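PDB 3R4V: putative uncharacterized protein from Pseudomonas phage 201phi2-1, which is a phage tubulin-like protein of no assigned function that holds guanosine-5'-diphosphate in a pocket of its nucleotide-binding fold. Local coordinates for residues 88-93 and 135-140; 101-106 and 111-116; 128-133 and 279-284. One frame throughout, in Å; residues are numbered along the deposited sequence.

Contact 1 (88-93 and 135-140); sequences YSLGGG and KTLEAI. With GDP (guanosine-5'-diphosphate), chain B.
Leu137 of helix 124-144 meets the phenol of Tyr88 head on, the two side chains coming from opposite directions. Its CB points toward 88-93. CG, beside the backbone N and anti to the carbonyl carbon (chi1 -64°), is the first atom to come near, 3.9 Å from Tyr88 OH. Beyond it the fork opens around that oxygen: Leu137 CD2 lies 3.3 Å and Leu137 CD1 3.5 Å from Tyr88 OH, so the hydroxyl sits against both methyls. CD1 also looks toward Leu90, whose CD2 is 4.5 Å from Leu137 CD1, a looser apolar touch. Pro100 of helix 95-108 packs on both Tyr88 and Leu137.

The strand end that bears Tyr88 runs straight into a glycine-rich turn, Gly91 to Gly93, recalling the GGGTGSG signature loop of tubulins, which wraps a nucleotide phosphate. Tyr88 thus reaches the helix while the next residue serves the ligand. Ser89 OG donates to GDP O4' at 3.1 Å and accepts from Gly91 N at 3.2 Å, closing an ST turn that holds the hydroxyl against the ribose ring oxygen. Two residues past this turn the backbone itself takes over: Gly93 N donates to GDP O3B at 2.8 Å, with an N-H...O angle of 147°.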
ATOM      1  N   TYR A  88      -0.105  -3.945   1.333  1.00 17.66           N
ATOM      2  CA  TYR A  88      -0.605  -4.356   2.635  1.00 16.65           C
ATOM      3  C   TYR A  88      -1.819  -3.527   3.029  1.00 20.52           C
ATOM      4  O   TYR A  88      -2.099  -2.501   2.412  1.00 20.26           O
ATOM      5  CB  TYR A  88       0.506  -4.194   3.687  1.00 18.21           C
ATOM      6  CG  TYR A  88       1.106  -2.798   3.730  1.00 17.57           C
ATOM      7  CD1 TYR A  88       0.628  -1.856   4.622  1.00 13.46           C
ATOM      8  CD2 TYR A  88       2.162  -2.436   2.890  1.00 16.59           C
ATOM      9  CE1 TYR A  88       1.184  -0.559   4.682  1.00 15.86           C
ATOM     10  CE2 TYR A  88       2.720  -1.147   2.949  1.00 18.81           C
ATOM     11  CZ  TYR A  88       2.220  -0.229   3.844  1.00 18.49           C
ATOM     12  OH  TYR A  88       2.754   1.046   3.904  1.00 19.09           O
ATOM     13  N   SER A  89      -2.536  -3.976   4.060  1.00 16.80           N
ATOM     14  CA  SER A  89      -3.620  -3.203   4.644  1.00 15.19           C
ATOM     15  C   SER A  89      -3.103  -2.184   5.665  1.00 19.03           C
ATOM     16  O   SER A  89      -2.228  -2.496   6.473  1.00 19.62           O
ATOM     17  CB  SER A  89      -4.645  -4.127   5.318  1.00 21.69           C
ATOM     18  OG  SER A  89      -5.750  -3.379   5.831  1.00 24.27           O
ATOM     19  N   LEU A  90      -3.666  -0.975   5.638  1.00 17.73           N
ATOM     20  CA  LEU A  90      -3.343   0.046   6.626  1.00 15.41           C
ATOM     21  C   LEU A  90      -3.999  -0.240   7.966  1.00 18.89           C
ATOM     22  O   LEU A  90      -3.632   0.370   8.970  1.00 17.75           O
ATOM     23  CB  LEU A  90      -3.822   1.421   6.172  1.00 14.92           C
ATOM     24  CG  LEU A  90      -3.315   1.946   4.842  1.00 15.25           C
ATOM     25  CD1 LEU A  90      -4.138   3.152   4.432  1.00 16.68           C
ATOM     26  CD2 LEU A  90      -1.832   2.294   4.990  1.00 15.81           C
ATOM     27  N   GLY A  91      -4.977  -1.146   7.985  1.00 21.06           N
ATOM     28  CA  GLY A  91      -5.864  -1.235   9.134  1.00 20.53           C
ATOM     29  C   GLY A  91      -5.693  -2.392  10.102  1.00 19.81           C
ATOM     30  O   GLY A  91      -6.357  -2.427  11.136  1.00 23.57           O
ATOM     31  N   GLY A  92      -4.814  -3.332   9.785  1.00 21.29           N
ATOM     32  CA  GLY A  92      -4.549  -4.454  10.678  1.00 21.21           C
ATOM     33  C   GLY A  92      -3.333  -4.172  11.550  1.00 24.50           C
ATOM     34  O   GLY A  92      -2.917  -3.019  11.689  1.00 21.49           O
ATOM     35  N   GLY A  93      -2.757  -5.226  12.118  1.00 26.69           N
ATOM     36  CA  GLY A  93      -1.662  -5.092  13.057  1.00 30.25           C
ATOM     37  C   GLY A  93      -0.318  -5.499  12.487  1.00 30.55           C
ATOM     38  O   GLY A  93       0.713  -4.976  12.908  1.00 27.01           O
ATOM     39  N   LYS A 135       0.080   8.174   8.865  1.00 15.65           N
ATOM     40  CA  LYS A 135       1.030   9.055   9.564  1.00 15.88           C
ATOM     41  C   LYS A 135       2.438   8.468   9.566  1.00 16.64           C
ATOM     42  O   LYS A 135       3.421   9.187   9.359  1.00 16.30           O
ATOM     43  CB  LYS A 135       0.572   9.307  11.002  1.00 15.58           C
ATOM     44  CG  LYS A 135      -0.565  10.308  11.116  1.00 16.58           C
ATOM     45  CD  LYS A 135      -1.013  10.458  12.572  1.00 19.65           C
ATOM     46  CE  LYS A 135      -2.117  11.494  12.716  1.00 26.58           C
ATOM     47  NZ  LYS A 135      -1.585  12.894  12.578  1.00 29.85           N
ATOM     48  N   THR A 136       2.537   7.157   9.797  1.00 14.26           N
ATOM     49  CA  THR A 136       3.809   6.440   9.673  1.00 16.48           C
ATOM     50  C   THR A 136       4.464   6.685   8.320  1.00 18.54           C
ATOM     51  O   THR A 136       5.656   6.994   8.242  1.00 16.46           O
ATOM     52  CB  THR A 136       3.607   4.909   9.876  1.00 16.34           C
ATOM     53  OG1 THR A 136       3.216   4.656  11.235  1.00 18.38           O
ATOM     54  CG2 THR A 136       4.885   4.154   9.600  1.00 17.00           C
ATOM     55  N   LEU A 137       3.697   6.530   7.241  1.00 14.92           N
ATOM     56  CA  LEU A 137       4.273   6.726   5.913  1.00 15.87           C
ATOM     57  C   LEU A 137       4.718   8.179   5.722  1.00 14.16           C
ATOM     58  O   LEU A 137       5.754   8.459   5.103  1.00 16.32           O
ATOM     59  CB  LEU A 137       3.295   6.290   4.825  1.00 13.59           C
ATOM     60  CG  LEU A 137       3.005   4.786   4.898  1.00 13.77           C
ATOM     61  CD1 LEU A 137       1.936   4.417   3.866  1.00 14.17           C
ATOM     62  CD2 LEU A 137       4.264   3.913   4.705  1.00 14.41           C
ATOM     63  N   GLU A 138       3.965   9.106   6.295  1.00 12.37           N
ATOM     64  CA  GLU A 138       4.335  10.522   6.203  1.00 15.64           C
ATOM     65  C   GLU A 138       5.650  10.741   6.953  1.00 18.90           C
ATOM     66  O   GLU A 138       6.545  11.437   6.454  1.00 17.27           O
ATOM     67  CB  GLU A 138       3.213  11.442   6.743  1.00 14.44           C
ATOM     68  CG  GLU A 138       3.498  12.960   6.650  1.00 15.26           C
ATOM     69  CD  GLU A 138       2.981  13.581   5.362  1.00 16.99           C
ATOM     70  OE1 GLU A 138       2.993  12.896   4.311  1.00 17.73           O
ATOM     71  OE2 GLU A 138       2.532  14.744   5.395  1.00 19.38           O
ATOM     72  N   ALA A 139       5.774  10.150   8.145  1.00 14.81           N
ATOM     73  CA  ALA A 139       6.987  10.327   8.944  1.00 21.00           C
ATOM     74  C   ALA A 139       8.180   9.758   8.187  1.00 19.82           C
ATOM     75  O   ALA A 139       9.249  10.363   8.152  1.00 22.51           O
ATOM     76  CB  ALA A 139       6.854   9.664  10.321  1.00 21.32           C
ATOM     77  N   ILE A 140       7.986   8.602   7.561  1.00 15.13           N
ATOM     78  CA  ILE A 140       9.050   7.998   6.766  1.00 18.12           C
ATOM     79  C   ILE A 140       9.433   8.896   5.585  1.00 17.92           C
ATOM     80  O   ILE A 140      10.623   9.103   5.322  1.00 20.46           O
ATOM     81  CB  ILE A 140       8.674   6.565   6.317  1.00 18.19           C
ATOM     82  CG1 ILE A 140       8.596   5.663   7.558  1.00 19.33           C
ATOM     83  CG2 ILE A 140       9.690   6.043   5.301  1.00 20.73           C
ATOM     84  CD1 ILE A 140       8.046   4.246   7.305  1.00 19.05           C
TER
HETATM   85  PB  GDP B 400      -2.995  -8.003   9.334  1.00 24.95           P
HETATM   86  O1B GDP B 400      -2.723  -9.452   9.000  1.00 20.27           O
HETATM   87  O2B GDP B 400      -2.060  -7.149   8.519  1.00 25.05           O
HETATM   88  O3B GDP B 400      -2.817  -7.766  10.829  1.00 22.68           O
HETATM   89  O3A GDP B 400      -4.519  -7.650   9.005  1.00 22.53           O
HETATM   90  PA  GDP B 400      -5.315  -8.013   7.655  1.00 24.15           P
HETATM   91  O1A GDP B 400      -5.560  -9.504   7.493  1.00 25.96           O
HETATM   92  O2A GDP B 400      -4.628  -7.425   6.455  1.00 26.17           O
HETATM   93  O5' GDP B 400      -6.686  -7.291   7.958  1.00 19.85           O
HETATM   94  C5' GDP B 400      -6.750  -5.891   8.277  1.00 19.54           C
HETATM   95  C4' GDP B 400      -8.103  -5.318   7.871  1.00 23.49           C
HETATM   96  O4' GDP B 400      -8.184  -5.249   6.441  1.00 24.22           O
HETATM   97  C3' GDP B 400      -9.277  -6.185   8.295  1.00 26.45           C
HETATM   98  O3' GDP B 400      -9.773  -5.769   9.564  1.00 23.04           O
HETATM   99  C2' GDP B 400     -10.300  -5.930   7.209  1.00 23.43           C
HETATM  100  O2' GDP B 400     -11.011  -4.721   7.469  1.00 28.23           O
HETATM  101  C1' GDP B 400      -9.476  -5.664   5.970  1.00 24.88           C
HETATM  102  N9  GDP B 400      -9.206  -6.884   5.180  1.00 30.46           N
HETATM  103  C8  GDP B 400      -8.921  -8.126   5.641  1.00 26.88           C
HETATM  104  N7  GDP B 400      -8.680  -8.980   4.613  1.00 29.06           N
HETATM  105  C5  GDP B 400      -8.783  -8.274   3.464  1.00 29.28           C
HETATM  106  C6  GDP B 400      -8.637  -8.547   2.017  1.00 27.17           C
HETATM  107  O6  GDP B 400      -8.349  -9.690   1.610  1.00 32.05           O
HETATM  108  N1  GDP B 400      -8.829  -7.526   1.161  1.00 25.03           N
HETATM  109  C2  GDP B 400      -9.142  -6.279   1.582  1.00 25.30           C
HETATM  110  N2  GDP B 400      -9.316  -5.280   0.677  1.00 25.78           N
HETATM  111  N3  GDP B 400      -9.284  -5.962   2.890  1.00 23.60           N
HETATM  112  C4  GDP B 400      -9.117  -6.899   3.851  1.00 31.18           C

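Contact 2 (101-106 and 111-116); sequences LITGQL and ASFVSF
This is a buried helix-on-sheet contact inside a beta-alpha-beta crossover: helix 95-108 follows strand 84-89 after the glycine-rich turn, and its Thr103 and Leu106 pack on Phe113 of the neighbouring parallel strand, 113-119. In the Rossmann-like half of a tubulin-type fold such units build the nucleotide-binding sheet. Helix 101-106 and strand 113-116 run almost antiparallel, at 168°, with their axes 10.5 Å apart. The turn between them is closed by Ala111 N, which donates to Leu106 O at 3.1 Å and also brings Ala111 CB up to the leucine.

The Phe113 ring packs between helix and sheet. Leu106 CB makes an off-centre CH-pi contact, 4.2 Å from the ring centroid, and Leu106 CD1 lies over the same face, itself offset from the centre. Thr103 CG2 approaches obliquely, 3.6 Å from Phe113 CE1, the two side chains crossing at about a right angle. With that methyl anti to the backbone N, Thr103 OG1 is set beside the N (chi1 -63°), where it also bonds to Gly99 O in the preceding helical turn. A water bridges helix and strand: it donates to Thr103 OG1 at 2.8 Å and lies 2.7 Å from Ser115 OG.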
ATOM      1  N   LEU A 101       7.914  -0.851   7.835  1.00 17.57           N
ATOM      2  CA  LEU A 101       9.308  -1.105   8.205  1.00 22.60           C
ATOM      3  C   LEU A 101      10.128  -1.479   6.974  1.00 22.30           C
ATOM      4  O   LEU A 101      11.225  -0.962   6.768  1.00 22.92           O
ATOM      5  CB  LEU A 101       9.426  -2.192   9.276  1.00 23.87           C
ATOM      6  CG  LEU A 101       8.941  -1.739  10.657  1.00 24.95           C
ATOM      7  CD1 LEU A 101       8.911  -2.940  11.582  1.00 23.74           C
ATOM      8  CD2 LEU A 101       9.835  -0.628  11.230  1.00 24.80           C
ATOM      9  N   ILE A 102       9.594  -2.374   6.151  1.00 19.75           N
ATOM     10  CA  ILE A 102      10.308  -2.794   4.941  1.00 20.78           C
ATOM     11  C   ILE A 102      10.465  -1.595   4.002  1.00 22.15           C
ATOM     12  O   ILE A 102      11.512  -1.418   3.363  1.00 24.48           O
ATOM     13  CB  ILE A 102       9.605  -3.971   4.256  1.00 21.78           C
ATOM     14  CG1 ILE A 102       9.777  -5.237   5.093  1.00 21.23           C
ATOM     15  CG2 ILE A 102      10.165  -4.204   2.835  1.00 23.66           C
ATOM     16  CD1 ILE A 102       8.840  -6.347   4.694  1.00 27.40           C
ATOM     17  N   THR A 103       9.432  -0.758   3.964  1.00 20.90           N
ATOM     18  CA  THR A 103       9.420   0.445   3.127  1.00 16.77           C
ATOM     19  C   THR A 103      10.560   1.375   3.546  1.00 18.09           C
ATOM     20  O   THR A 103      11.287   1.903   2.705  1.00 23.10           O
ATOM     21  CB  THR A 103       8.076   1.170   3.230  1.00 19.49           C
ATOM     22  OG1 THR A 103       7.046   0.316   2.719  1.00 20.89           O
ATOM     23  CG2 THR A 103       8.085   2.465   2.422  1.00 22.15           C
ATOM     24  N   GLY A 104      10.709   1.576   4.850  1.00 17.24           N
ATOM     25  CA  GLY A 104      11.832   2.346   5.365  1.00 18.67           C
ATOM     26  C   GLY A 104      13.161   1.786   4.893  1.00 24.21           C
ATOM     27  O   GLY A 104      14.060   2.534   4.515  1.00 20.83           O
ATOM     28  N   GLN A 105      13.289   0.462   4.915  1.00 23.40           N
ATOM     29  CA  GLN A 105      14.524  -0.183   4.463  1.00 24.75           C
ATOM     30  C   GLN A 105      14.749   0.038   2.962  1.00 24.32           C
ATOM     31  O   GLN A 105      15.888   0.230   2.505  1.00 23.23           O
ATOM     32  CB  GLN A 105      14.490  -1.678   4.783  1.00 22.37           C
ATOM     33  CG  GLN A 105      14.465  -1.986   6.278  1.00 24.72           C
ATOM     34  CD  GLN A 105      15.696  -1.477   6.995  1.00 32.35           C
ATOM     35  OE1 GLN A 105      16.828  -1.743   6.583  1.00 36.47           O
ATOM     36  NE2 GLN A 105      15.485  -0.731   8.070  1.00 39.47           N
ATOM     37  N   LEU A 106      13.671  -0.005   2.190  1.00 22.37           N
ATOM     38  CA  LEU A 106      13.786   0.255   0.755  1.00 24.29           C
ATOM     39  C   LEU A 106      14.240   1.693   0.508  1.00 23.76           C
ATOM     40  O   LEU A 106      15.026   1.958  -0.401  1.00 24.52           O
ATOM     41  CB  LEU A 106      12.460  -0.018   0.035  1.00 20.20           C
ATOM     42  CG  LEU A 106      11.967  -1.460   0.049  1.00 18.45           C
ATOM     43  CD1 LEU A 106      10.620  -1.535  -0.663  1.00 21.22           C
ATOM     44  CD2 LEU A 106      12.978  -2.358  -0.645  1.00 20.52           C
ATOM     45  N   ALA A 111      15.962   3.094  -3.183  1.00 26.56           N
ATOM     46  CA  ALA A 111      15.115   2.429  -4.173  1.00 31.62           C
ATOM     47  C   ALA A 111      13.969   3.258  -4.764  1.00 29.94           C
ATOM     48  O   ALA A 111      13.487   4.242  -4.171  1.00 23.69           O
ATOM     49  CB  ALA A 111      14.561   1.134  -3.593  1.00 28.67           C
ATOM     50  N   SER A 112      13.545   2.837  -5.953  1.00 26.65           N
ATOM     51  CA  SER A 112      12.335   3.329  -6.594  1.00 25.50           C
ATOM     52  C   SER A 112      11.224   2.322  -6.333  1.00 23.84           C
ATOM     53  O   SER A 112      11.373   1.133  -6.624  1.00 23.77           O
ATOM     54  CB  SER A 112      12.548   3.439  -8.108  1.00 25.21           C
ATOM     55  OG  SER A 112      13.588   4.346  -8.429  1.00 29.08           O
ATOM     56  N   PHE A 113      10.115   2.783  -5.778  1.00 19.64           N
ATOM     57  CA  PHE A 113       9.043   1.859  -5.448  1.00 19.41           C
ATOM     58  C   PHE A 113       7.719   2.589  -5.282  1.00 17.57           C
ATOM     59  O   PHE A 113       7.684   3.801  -5.074  1.00 16.98           O
ATOM     60  CB  PHE A 113       9.394   1.045  -4.179  1.00 16.11           C
ATOM     61  CG  PHE A 113       9.650   1.907  -2.968  1.00 13.96           C
ATOM     62  CD1 PHE A 113       8.604   2.275  -2.129  1.00 19.11           C
ATOM     63  CD2 PHE A 113      10.935   2.357  -2.673  1.00 24.08           C
ATOM     64  CE1 PHE A 113       8.841   3.077  -0.998  1.00 22.23           C
ATOM     65  CE2 PHE A 113      11.183   3.157  -1.561  1.00 27.01           C
ATOM     66  CZ  PHE A 113      10.132   3.521  -0.722  1.00 24.35           C
ATOM     67  N   VAL A 114       6.629   1.845  -5.420  1.00 15.53           N
ATOM     68  CA  VAL A 114       5.304   2.338  -5.052  1.00 18.16           C
ATOM     69  C   VAL A 114       4.609   1.315  -4.171  1.00 17.46           C
ATOM     70  O   VAL A 114       5.003   0.151  -4.148  1.00 21.69           O
ATOM     71  CB  VAL A 114       4.405   2.654  -6.272  1.00 16.87           C
ATOM     72  CG1 VAL A 114       5.057   3.733  -7.148  1.00 17.02           C
ATOM     73  CG2 VAL A 114       4.101   1.387  -7.090  1.00 20.77           C
ATOM     74  N   SER A 115       3.587   1.749  -3.433  1.00 14.38           N
ATOM     75  CA  SER A 115       2.856   0.828  -2.558  1.00 18.45           C
ATOM     76  C   SER A 115       1.388   0.801  -2.921  1.00 18.01           C
ATOM     77  O   SER A 115       0.852   1.775  -3.433  1.00 19.49           O
ATOM     78  CB  SER A 115       2.982   1.283  -1.103  1.00 17.00           C
ATOM     79  OG  SER A 115       4.348   1.330  -0.717  1.00 17.54           O
ATOM     80  N   PHE A 116       0.738  -0.321  -2.636  1.00 16.53           N
ATOM     81  CA  PHE A 116      -0.699  -0.433  -2.770  1.00 13.25           C
ATOM     82  C   PHE A 116      -1.254  -0.714  -1.374  1.00 17.23           C
ATOM     83  O   PHE A 116      -0.952  -1.762  -0.786  1.00 17.93           O
ATOM     84  CB  PHE A 116      -1.052  -1.575  -3.734  1.00 16.70           C
ATOM     85  CG  PHE A 116      -0.804  -1.222  -5.178  1.00 14.13           C
ATOM     86  CD1 PHE A 116      -1.821  -0.703  -5.958  1.00 18.04           C
ATOM     87  CD2 PHE A 116       0.459  -1.352  -5.721  1.00 20.08           C
ATOM     88  CE1 PHE A 116      -1.581  -0.338  -7.272  1.00 19.39           C
ATOM     89  CE2 PHE A 116       0.706  -0.985  -7.044  1.00 19.75           C
ATOM     90  CZ  PHE A 116      -0.309  -0.491  -7.809  1.00 20.37           C
TER
HETATM   91  O   HOH W   1       4.633   1.485   1.921  1.00 17.40           O

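Contact 3 (128-133 and 279-284); sequences GNDIDT and KTITDS
Asp130 OD1 accepts a hydrogen bond from Ala120 N, which ties helix 124-144 to the loop that follows strand 113-119, while the CB of the same aspartate turns to Ile281 of the C-terminal helix. Asp130 thus divides its side chain between two tasks, a polar one at the carboxylate and an apolar one nearer the backbone, where Asp130 CB rests 3.9 Å from Ile281 CD1. Ile131, Ile281 and Thr282 were each modelled in two conformers, and the distances to their side chains hold for the conformers described.

The isoleucines carry the contact, sliding past each other in opposite directions, with Ile131 CG1 at 3.5 Å from Ile281 CG2. In Ile281, CG1 stands beside the backbone N (chi1 -63°), which sets CG2 anti to that N and facing Ile131, while CD1 reaches Asp130. Here the long helix 274-294, which follows the last strand of the C-terminal domain, lies over helix 124-144 of the nucleotide-binding half, a placement reminiscent of the C-terminal helices of tubulins. The two segments cross at -146°, with axes 9.6 Å apart.

Thr282 adds its methyl, crossing Ile131 at about a right angle; its OG1 bonds back to Met278 O, one turn earlier in the same helix. How tightly Ile131 CD1 meets that methyl is doubtful, given the alternative conformers on both sides.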
ATOM      1  N   GLY A 128      -8.496   3.687  13.324  1.00 20.34           N
ATOM      2  CA  GLY A 128      -7.349   4.187  14.064  1.00 20.93           C
ATOM      3  C   GLY A 128      -6.045   3.696  13.468  1.00 19.03           C
ATOM      4  O   GLY A 128      -5.089   4.447  13.337  1.00 24.78           O
ATOM      5  N   ASN A 129      -6.007   2.427  13.093  1.00 17.11           N
ATOM      6  CA  ASN A 129      -4.812   1.890  12.467  1.00 22.69           C
ATOM      7  C   ASN A 129      -4.528   2.555  11.124  1.00 24.75           C
ATOM      8  O   ASN A 129      -3.375   2.841  10.811  1.00 20.34           O
ATOM      9  CB  ASN A 129      -4.887   0.366  12.332  1.00 18.25           C
ATOM     10  CG  ASN A 129      -4.656  -0.341  13.658  1.00 20.51           C
ATOM     11  OD1 ASN A 129      -4.116   0.246  14.596  1.00 23.14           O
ATOM     12  ND2 ASN A 129      -5.051  -1.608  13.735  1.00 26.61           N
ATOM     13  N   ASP A 130      -5.583   2.811  10.350  1.00 20.00           N
ATOM     14  CA  ASP A 130      -5.437   3.453   9.045  1.00 17.71           C
ATOM     15  C   ASP A 130      -4.742   4.793   9.230  1.00 21.60           C
ATOM     16  O   ASP A 130      -3.783   5.107   8.526  1.00 18.62           O
ATOM     17  CB  ASP A 130      -6.779   3.753   8.399  1.00 21.94           C
ATOM     18  CG  ASP A 130      -7.524   2.518   7.938  1.00 20.94           C
ATOM     19  OD1 ASP A 130      -6.905   1.469   7.663  1.00 19.08           O
ATOM     20  OD2 ASP A 130      -8.761   2.634   7.838  1.00 21.01           O
ATOM     21  N   ILE A 131      -5.234   5.570  10.195  1.00 17.85           N
ATOM     22  CA  ILE A 131      -4.669   6.886  10.496  0.60 15.80           C
ATOM     23  C   ILE A 131      -3.204   6.798  10.908  1.00 19.32           C
ATOM     24  O   ILE A 131      -2.352   7.504  10.367  1.00 18.88           O
ATOM     25  CB  ILE A 131      -5.435   7.581  11.615  0.60 18.95           C
ATOM     26  CG1 ILE A 131      -6.854   7.911  11.153  0.60 18.51           C
ATOM     27  CG2 ILE A 131      -4.696   8.842  12.051  0.60 22.11           C
ATOM     28  CD1 ILE A 131      -7.801   8.195  12.298  0.60 21.25           C
ATOM     29  N   ASP A 132      -2.909   5.933  11.880  1.00 16.82           N
ATOM     30  CA  ASP A 132      -1.538   5.812  12.374  1.00 18.58           C
ATOM     31  C   ASP A 132      -0.590   5.312  11.280  1.00 18.85           C
ATOM     32  O   ASP A 132       0.549   5.731  11.219  1.00 15.62           O
ATOM     33  CB  ASP A 132      -1.446   4.918  13.614  1.00 17.69           C
ATOM     34  CG  ASP A 132      -2.159   5.498  14.815  1.00 25.93           C
ATOM     35  OD1 ASP A 132      -2.405   6.727  14.850  1.00 29.61           O
ATOM     36  OD2 ASP A 132      -2.460   4.713  15.737  1.00 30.63           O
ATOM     37  N   THR A 133      -1.064   4.437  10.402  1.00 16.16           N
ATOM     38  CA  THR A 133      -0.205   3.923   9.338  1.00 16.53           C
ATOM     39  C   THR A 133       0.051   4.977   8.247  1.00 14.95           C
ATOM     40  O   THR A 133       1.183   5.096   7.747  1.00 16.74           O
ATOM     41  CB  THR A 133      -0.760   2.616   8.764  1.00 17.10           C
ATOM     42  OG1 THR A 133      -0.992   1.709   9.852  1.00 15.53           O
ATOM     43  CG2 THR A 133       0.243   1.989   7.819  1.00 15.14           C
ATOM     44  N   LYS A 279      -9.225  12.926   6.068  1.00 15.88           N
ATOM     45  CA  LYS A 279     -10.452  13.514   6.598  1.00 20.92           C
ATOM     46  C   LYS A 279     -11.583  12.487   6.580  1.00 24.14           C
ATOM     47  O   LYS A 279     -12.352  12.378   7.536  1.00 24.29           O
ATOM     48  CB  LYS A 279     -10.830  14.767   5.800  1.00 26.76           C
ATOM     49  CG  LYS A 279     -12.132  15.431   6.232  1.00 34.27           C
ATOM     50  CD  LYS A 279     -12.045  15.997   7.643  1.00 34.55           C
ATOM     51  CE  LYS A 279     -13.334  16.753   7.996  1.00 43.54           C
ATOM     52  NZ  LYS A 279     -13.379  17.172   9.427  1.00 37.86           N
ATOM     53  N   THR A 280     -11.665  11.710   5.505  1.00 18.63           N
ATOM     54  CA  THR A 280     -12.732  10.729   5.376  1.00 19.51           C
ATOM     55  C   THR A 280     -12.600   9.680   6.472  1.00 24.46           C
ATOM     56  O   THR A 280     -13.587   9.311   7.113  1.00 25.00           O
ATOM     57  CB  THR A 280     -12.706  10.055   3.986  1.00 27.05           C
ATOM     58  OG1 THR A 280     -13.091  11.016   2.994  1.00 29.01           O
ATOM     59  CG2 THR A 280     -13.678   8.899   3.935  1.00 26.15           C
ATOM     60  N   ILE A 281     -11.376   9.207   6.682  0.73 19.16           N
ATOM     61  CA  ILE A 281     -11.086   8.224   7.729  0.73 21.44           C
ATOM     62  C   ILE A 281     -11.382   8.785   9.118  0.73 24.44           C
ATOM     63  O   ILE A 281     -12.039   8.134   9.930  0.73 22.76           O
ATOM     64  CB  ILE A 281      -9.614   7.757   7.673  0.73 22.55           C
ATOM     65  CG1 ILE A 281      -9.336   7.037   6.356  0.73 26.50           C
ATOM     66  CG2 ILE A 281      -9.287   6.841   8.857  0.73 25.07           C
ATOM     67  CD1 ILE A 281      -7.861   6.783   6.114  0.73 24.22           C
ATOM     68  N   THR A 282     -10.902   9.995   9.388  1.00 23.37           N
ATOM     69  CA  THR A 282     -11.091  10.539  10.734  0.55 16.26           C
ATOM     70  C   THR A 282     -12.546  10.876  11.025  1.00 22.45           C
ATOM     71  O   THR A 282     -13.004  10.698  12.155  1.00 22.78           O
ATOM     72  CB  THR A 282     -10.170  11.753  11.062  0.55 24.84           C
ATOM     73  OG1 THR A 282     -10.339  12.786  10.087  0.55 23.33           O
ATOM     74  CG2 THR A 282      -8.715  11.322  11.107  0.55 25.41           C
ATOM     75  N   ASP A 283     -13.278  11.342  10.019  1.00 19.47           N
ATOM     76  CA  ASP A 283     -14.694  11.638  10.208  1.00 21.83           C
ATOM     77  C   ASP A 283     -15.452  10.343  10.466  1.00 22.57           C
ATOM     78  O   ASP A 283     -16.342  10.290  11.321  1.00 22.65           O
ATOM     79  CB  ASP A 283     -15.285  12.313   8.980  1.00 20.95           C
ATOM     80  CG  ASP A 283     -14.946  13.795   8.889  1.00 30.06           C
ATOM     81  OD1 ASP A 283     -14.410  14.378   9.859  1.00 30.35           O
ATOM     82  OD2 ASP A 283     -15.246  14.378   7.831  1.00 32.28           O
ATOM     83  N   SER A 284     -15.113   9.292   9.725  1.00 22.79           N
ATOM     84  CA  SER A 284     -15.791   8.012   9.939  1.00 22.29           C
ATOM     85  C   SER A 284     -15.532   7.516  11.353  1.00 24.44           C
ATOM     86  O   SER A 284     -16.449   7.056  12.037  1.00 25.59           O
ATOM     87  CB  SER A 284     -15.361   6.957   8.915  1.00 32.99           C
ATOM     88  OG  SER A 284     -15.754   7.336   7.608  1.00 37.70           O
TER

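How the contacts relate
Contacts 1 and 2 reach the same sheet. Contact 2 lies within the chain segment spanned by contact 1, and their centres lie about 12 Å apart; adjacent strands join them, Tyr88 N standing 3.2 Å from Phe116 O in a probable hydrogen bond. Contact 3 joins through helix 124-144, shared with contact 1, their centres about 10 Å apart; a further probable bond, Leu90 O to Thr133 OG1 at 3.1 Å, pins the glycine-rich turn to that helix. Contact 1 touches GDP, whereas the side chain of Asp130 in contact 3 is about 7 Å from it and that of Thr103 in contact 2 about 13 Å. Contacts 2 and 3, about 21 Å apart between centres, do not touch.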